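Long-range contact in insecticidal protein (Brevibacillus laterosporus, PDB 7ML9), which is an insecticidal protein of the ETX/MTX2 family, active against the western corn rootworm, that probably acts by forming beta-barrel pores: residues 47-59 with 62-74. Residues are numbered along the deposited sequence; the frame is centred on the assembly and turned at random.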
loop_
_atom_site.group_PDB
_atom_site.type_symbol
_atom_site.label_atom_id
_atom_site.label_comp_id
_atom_site.label_asym_id
_atom_site.label_seq_id
_atom_site.Cartn_x
_atom_site.Cartn_y
_atom_site.Cartn_z
ATOM N N ALA A 47 -41.285 12.992 -5.115
ATOM C CA ALA A 47 -42.630 13.165 -4.568
ATOM C C ALA A 47 -43.344 14.356 -5.182
ATOM O O ALA A 47 -44.568 14.318 -5.359
ATOM C CB ALA A 47 -42.571 13.328 -3.047
ATOM N N TRP A 48 -42.608 15.410 -5.516
ATOM C CA TRP A 48 -43.210 16.683 -5.864
ATOM C C TRP A 48 -42.741 17.232 -7.199
ATOM O O TRP A 48 -43.149 18.337 -7.562
ATOM C CB TRP A 48 -42.923 17.719 -4.760
ATOM C CG TRP A 48 -43.543 17.377 -3.429
ATOM C CD1 TRP A 48 -42.893 17.167 -2.246
ATOM C CD2 TRP A 48 -44.942 17.210 -3.148
ATOM N NE1 TRP A 48 -43.796 16.875 -1.251
ATOM C CE2 TRP A 48 -45.059 16.896 -1.779
ATOM C CE3 TRP A 48 -46.107 17.303 -3.924
ATOM C CZ2 TRP A 48 -46.294 16.679 -1.163
ATOM C CZ3 TRP A 48 -47.338 17.076 -3.310
ATOM C CH2 TRP A 48 -47.419 16.772 -1.944
ATOM N N ASN A 49 -41.877 16.511 -7.921
ATOM C CA ASN A 49 -41.318 16.970 -9.198
ATOM C C ASN A 49 -40.566 18.291 -9.062
ATOM O O ASN A 49 -40.619 19.147 -9.947
ATOM C CB ASN A 49 -42.403 17.071 -10.265
ATOM C CG ASN A 49 -42.950 15.725 -10.631
ATOM O OD1 ASN A 49 -44.100 15.394 -10.326
ATOM N ND2 ASN A 49 -42.111 14.910 -11.248
ATOM N N THR A 50 -39.836 18.445 -7.961
ATOM C CA THR A 50 -39.049 19.636 -7.695
ATOM C C THR A 50 -37.603 19.415 -8.141
ATOM O O THR A 50 -37.229 18.333 -8.590
ATOM C CB THR A 50 -39.109 19.972 -6.206
ATOM O OG1 THR A 50 -39.068 18.753 -5.453
ATOM C CG2 THR A 50 -40.409 20.733 -5.881
ATOM N N ASN A 51 -36.771 20.439 -7.983
ATOM C CA ASN A 51 -35.347 20.370 -8.308
ATOM C C ASN A 51 -34.478 20.795 -7.111
ATOM O O ASN A 51 -33.488 21.522 -7.259
ATOM C CB ASN A 51 -35.039 21.211 -9.540
ATOM C CG ASN A 51 -35.193 22.718 -9.289
ATOM O OD1 ASN A 51 -35.850 23.147 -8.330
ATOM N ND2 ASN A 51 -34.566 23.522 -10.136
ATOM N N PHE A 52 -34.853 20.347 -5.907
ATOM C CA PHE A 52 -34.080 20.643 -4.703
ATOM C C PHE A 52 -32.678 20.049 -4.806
ATOM O O PHE A 52 -32.487 18.953 -5.342
ATOM C CB PHE A 52 -34.756 20.061 -3.456
ATOM C CG PHE A 52 -36.098 20.694 -3.108
ATOM C CD1 PHE A 52 -36.214 22.060 -2.924
ATOM C CD2 PHE A 52 -37.227 19.906 -2.944
ATOM C CE1 PHE A 52 -37.436 22.643 -2.593
ATOM C CE2 PHE A 52 -38.466 20.482 -2.618
ATOM C CZ PHE A 52 -38.560 21.851 -2.447
ATOM N N LYS A 53 -31.689 20.769 -4.245
ATOM C CA LYS A 53 -30.301 20.333 -4.144
ATOM C C LYS A 53 -30.018 19.840 -2.733
ATOM O O LYS A 53 -30.712 20.227 -1.787
ATOM C CB LYS A 53 -29.359 21.490 -4.481
ATOM C CG LYS A 53 -29.671 22.202 -5.780
ATOM C CD LYS A 53 -29.382 21.330 -6.985
ATOM C CE LYS A 53 -29.299 22.159 -8.262
ATOM N NZ LYS A 53 -30.525 22.992 -8.471
ATOM N N PRO A 54 -29.008 18.981 -2.543
ATOM C CA PRO A 54 -28.661 18.553 -1.173
ATOM C C PRO A 54 -28.149 19.733 -0.356
ATOM O O PRO A 54 -27.188 20.403 -0.737
ATOM C CB PRO A 54 -27.577 17.484 -1.399
ATOM C CG PRO A 54 -26.961 17.845 -2.737
ATOM C CD PRO A 54 -28.120 18.374 -3.560
ATOM N N SER A 55 -28.798 19.990 0.780
ATOM C CA SER A 55 -28.476 21.201 1.527
ATOM C C SER A 55 -29.134 21.170 2.899
ATOM O O SER A 55 -30.181 20.546 3.097
ATOM C CB SER A 55 -28.921 22.465 0.774
ATOM O OG SER A 55 -28.682 23.629 1.554
ATOM N N ASP A 56 -28.490 21.850 3.845
ATOM C CA ASP A 56 -29.071 22.129 5.150
ATOM C C ASP A 56 -29.819 23.459 5.170
ATOM O O ASP A 56 -30.488 23.767 6.164
ATOM C CB ASP A 56 -27.975 22.148 6.226
ATOM C CG ASP A 56 -27.424 20.759 6.537
ATOM O OD1 ASP A 56 -27.992 19.753 6.056
ATOM O OD2 ASP A 56 -26.422 20.681 7.282
ATOM N N GLU A 57 -29.729 24.239 4.101
ATOM C CA GLU A 57 -30.326 25.566 4.032
ATOM C C GLU A 57 -31.752 25.488 3.508
ATOM O O GLU A 57 -32.107 24.581 2.746
ATOM C CB GLU A 57 -29.506 26.483 3.125
ATOM C CG GLU A 57 -28.189 26.959 3.718
ATOM C CD GLU A 57 -27.493 27.977 2.830
ATOM O OE1 GLU A 57 -27.148 27.624 1.681
ATOM O OE2 GLU A 57 -27.293 29.129 3.277
ATOM N N GLN A 58 -32.572 26.450 3.912
ATOM C CA GLN A 58 -33.910 26.507 3.353
ATOM C C GLN A 58 -33.808 26.792 1.861
ATOM O O GLN A 58 -32.976 27.589 1.418
ATOM C CB GLN A 58 -34.745 27.579 4.050
ATOM C CG GLN A 58 -36.171 27.640 3.529
ATOM C CD GLN A 58 -36.955 28.781 4.153
ATOM O OE1 GLN A 58 -36.645 29.950 3.929
ATOM N NE2 GLN A 58 -37.964 28.444 4.946
ATOM N N GLN A 59 -34.625 26.106 1.075
ATOM C CA GLN A 59 -34.625 26.336 -0.361
ATOM C C GLN A 59 -36.044 26.183 -0.881
ATOM O O GLN A 59 -36.915 25.605 -0.220
ATOM C CB GLN A 59 -33.649 25.388 -1.093
ATOM C CG GLN A 59 -34.026 23.921 -1.062
ATOM C CD GLN A 59 -32.905 23.000 -1.584
ATOM O OE1 GLN A 59 -32.450 23.128 -2.723
ATOM N NE2 GLN A 59 -32.486 22.056 -0.751
ATOM N N TYR A 62 -39.866 25.264 -7.947
ATOM C CA TYR A 62 -41.160 25.314 -8.608
ATOM C C TYR A 62 -41.518 23.920 -9.106
ATOM O O TYR A 62 -40.776 23.325 -9.893
ATOM C CB TYR A 62 -41.160 26.313 -9.763
ATOM C CG TYR A 62 -42.425 26.232 -10.577
ATOM C CD1 TYR A 62 -43.651 26.591 -10.015
ATOM C CD2 TYR A 62 -42.409 25.779 -11.895
ATOM C CE1 TYR A 62 -44.827 26.507 -10.749
ATOM C CE2 TYR A 62 -43.582 25.693 -12.640
ATOM C CZ TYR A 62 -44.787 26.059 -12.058
ATOM O OH TYR A 62 -45.952 25.978 -12.788
ATOM N N SER A 63 -42.649 23.397 -8.644
ATOM C CA SER A 63 -43.112 22.103 -9.109
ATOM C C SER A 63 -44.164 22.305 -10.187
ATOM O O SER A 63 -45.172 22.986 -9.931
ATOM C CB SER A 63 -43.692 21.295 -7.965
ATOM O OG SER A 63 -44.694 20.411 -8.435
ATOM N N PRO A 64 -43.989 21.746 -11.387
ATOM C CA PRO A 64 -45.033 21.874 -12.416
ATOM C C PRO A 64 -46.365 21.303 -11.982
ATOM O O PRO A 64 -47.399 21.673 -12.549
ATOM C CB PRO A 64 -44.454 21.092 -13.603
ATOM C CG PRO A 64 -42.981 21.038 -13.351
ATOM C CD PRO A 64 -42.834 20.968 -11.862
ATOM N N THR A 65 -46.376 20.426 -10.984
ATOM C CA THR A 65 -47.591 19.789 -10.504
ATOM C C THR A 65 -48.058 20.321 -9.154
ATOM O O THR A 65 -49.067 19.837 -8.634
ATOM C CB THR A 65 -47.379 18.270 -10.409
ATOM O OG1 THR A 65 -48.617 17.629 -10.082
ATOM C CG2 THR A 65 -46.336 17.925 -9.340
ATOM N N GLU A 66 -47.361 21.301 -8.574
ATOM C CA GLU A 66 -47.632 21.670 -7.188
ATOM C C GLU A 66 -47.408 23.149 -6.896
ATOM O O GLU A 66 -47.875 23.660 -5.872
ATOM C CB GLU A 66 -46.756 20.834 -6.256
ATOM C CG GLU A 66 -47.260 20.757 -4.843
ATOM C CD GLU A 66 -48.485 19.895 -4.747
ATOM O OE1 GLU A 66 -48.551 18.903 -5.507
ATOM O OE2 GLU A 66 -49.373 20.203 -3.923
ATOM N N GLY A 67 -46.686 23.843 -7.764
ATOM C CA GLY A 67 -46.341 25.225 -7.503
ATOM C C GLY A 67 -45.028 25.344 -6.751
ATOM O O GLY A 67 -44.221 24.409 -6.699
ATOM N N ILE A 68 -44.812 26.521 -6.162
ATOM C CA ILE A 68 -43.597 26.751 -5.391
ATOM C C ILE A 68 -43.655 25.928 -4.114
ATOM O O ILE A 68 -44.645 25.960 -3.372
ATOM C CB ILE A 68 -43.408 28.244 -5.086
ATOM C CG1 ILE A 68 -43.402 29.062 -6.383
ATOM C CG2 ILE A 68 -42.110 28.465 -4.315
ATOM C CD1 ILE A 68 -42.214 28.790 -7.298
ATOM N N VAL A 69 -42.600 25.160 -3.870
ATOM C CA VAL A 69 -42.517 24.265 -2.726
ATOM C C VAL A 69 -41.260 24.629 -1.952
ATOM O O VAL A 69 -40.254 25.047 -2.534
ATOM C CB VAL A 69 -42.488 22.782 -3.161
ATOM C CG1 VAL A 69 -42.553 21.873 -1.959
ATOM C CG2 VAL A 69 -43.630 22.484 -4.098
ATOM N N PHE A 70 -41.324 24.479 -0.634
ATOM C CA PHE A 70 -40.206 24.821 0.227
ATOM C C PHE A 70 -39.654 23.578 0.913
ATOM O O PHE A 70 -40.402 22.658 1.264
ATOM C CB PHE A 70 -40.615 25.865 1.268
ATOM C CG PHE A 70 -40.513 27.275 0.767
ATOM C CD1 PHE A 70 -39.337 27.994 0.914
ATOM C CD2 PHE A 70 -41.585 27.877 0.126
ATOM C CE1 PHE A 70 -39.233 29.292 0.448
ATOM C CE2 PHE A 70 -41.486 29.175 -0.347
ATOM C CZ PHE A 70 -40.307 29.883 -0.187
ATOM N N LEU A 71 -38.332 23.552 1.066
ATOM C CA LEU A 71 -37.637 22.527 1.837
ATOM C C LEU A 71 -36.832 23.252 2.900
ATOM O O LEU A 71 -35.926 24.027 2.577
ATOM C CB LEU A 71 -36.741 21.657 0.944
ATOM C CG LEU A 71 -35.887 20.567 1.623
ATOM C CD1 LEU A 71 -36.716 19.732 2.574
ATOM C CD2 LEU A 71 -35.173 19.671 0.565
ATOM N N THR A 72 -37.197 23.036 4.158
ATOM C CA THR A 72 -36.561 23.684 5.309
ATOM C C THR A 72 -36.163 22.578 6.271
ATOM O O THR A 72 -36.972 22.148 7.104
ATOM C CB THR A 72 -37.504 24.676 5.998
ATOM O OG1 THR A 72 -38.259 25.393 5.012
ATOM C CG2 THR A 72 -36.712 25.663 6.867
ATOM N N PRO A 73 -34.936 22.070 6.172
ATOM C CA PRO A 73 -34.470 21.060 7.137
ATOM C C PRO A 73 -34.428 21.633 8.545
ATOM O O PRO A 73 -33.866 22.719 8.771
ATOM C CB PRO A 73 -33.067 20.691 6.625
ATOM C CG PRO A 73 -33.066 21.117 5.145
ATOM C CD PRO A 73 -33.943 22.353 5.120
ATOM N N PRO A 74 -35.033 20.951 9.507
ATOM C CA PRO A 74 -35.053 21.455 10.886
ATOM C C PRO A 74 -33.716 21.257 11.594
ATOM O O PRO A 74 -32.861 20.476 11.168
ATOM C CB PRO A 74 -36.153 20.616 11.541
ATOM C CG PRO A 74 -36.154 19.354 10.787
ATOM C CD PRO A 74 -35.748 19.673 9.374
HETATM O O HOH W 1 -32.981 24.711 7.149
#
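With CG anti to the carbonyl carbon (chi1 -66°), Phe-52 swings its ring under Leu-71. Leu-71 CB sits over one face of that ring, 3.8 Å from its centroid and 12° off the normal, a CH-pi contact. Leu-71 CG, anti to the backbone N, sends CD2 to Phe-52 CG (3.9 Å) and to the Gln-59 amide. Val-69 O approaches the rim of the same ring, 3.6 Å from Phe-52 CZ. Gln-59 runs alongside Leu-71; its NE2 donates to Lys-53 O (2.8 Å) while OE1 accepts from Lys-53 N (2.9 Å), two bonds that fix the amide's rotation. The backbones of Gln-59 and Leu-71 form a hydrogen-bonded antiparallel pair, Leu-71 N to Gln-59 O being nearly straight. Beside it, Gln-58 NE2 donates to Thr-72 OG1 (3.1 Å), which lies in the amide plane. At the helix end, Ser-63 OG donates to Trp-48 O (2.7 Å), almost in line with the carbonyl. A water donates to both Asp-56 O and Pro-73 O, while Arg-37 and Arg-82 engage the Asp-56 carboxylate. The arrangement is a two-stranded antiparallel hairpin, with a classic beta bulge at Glu-66 and Gly-67 facing Ser-63, packed against the loop after helix 28-48, whose Phe-44 Leu-71 also touches.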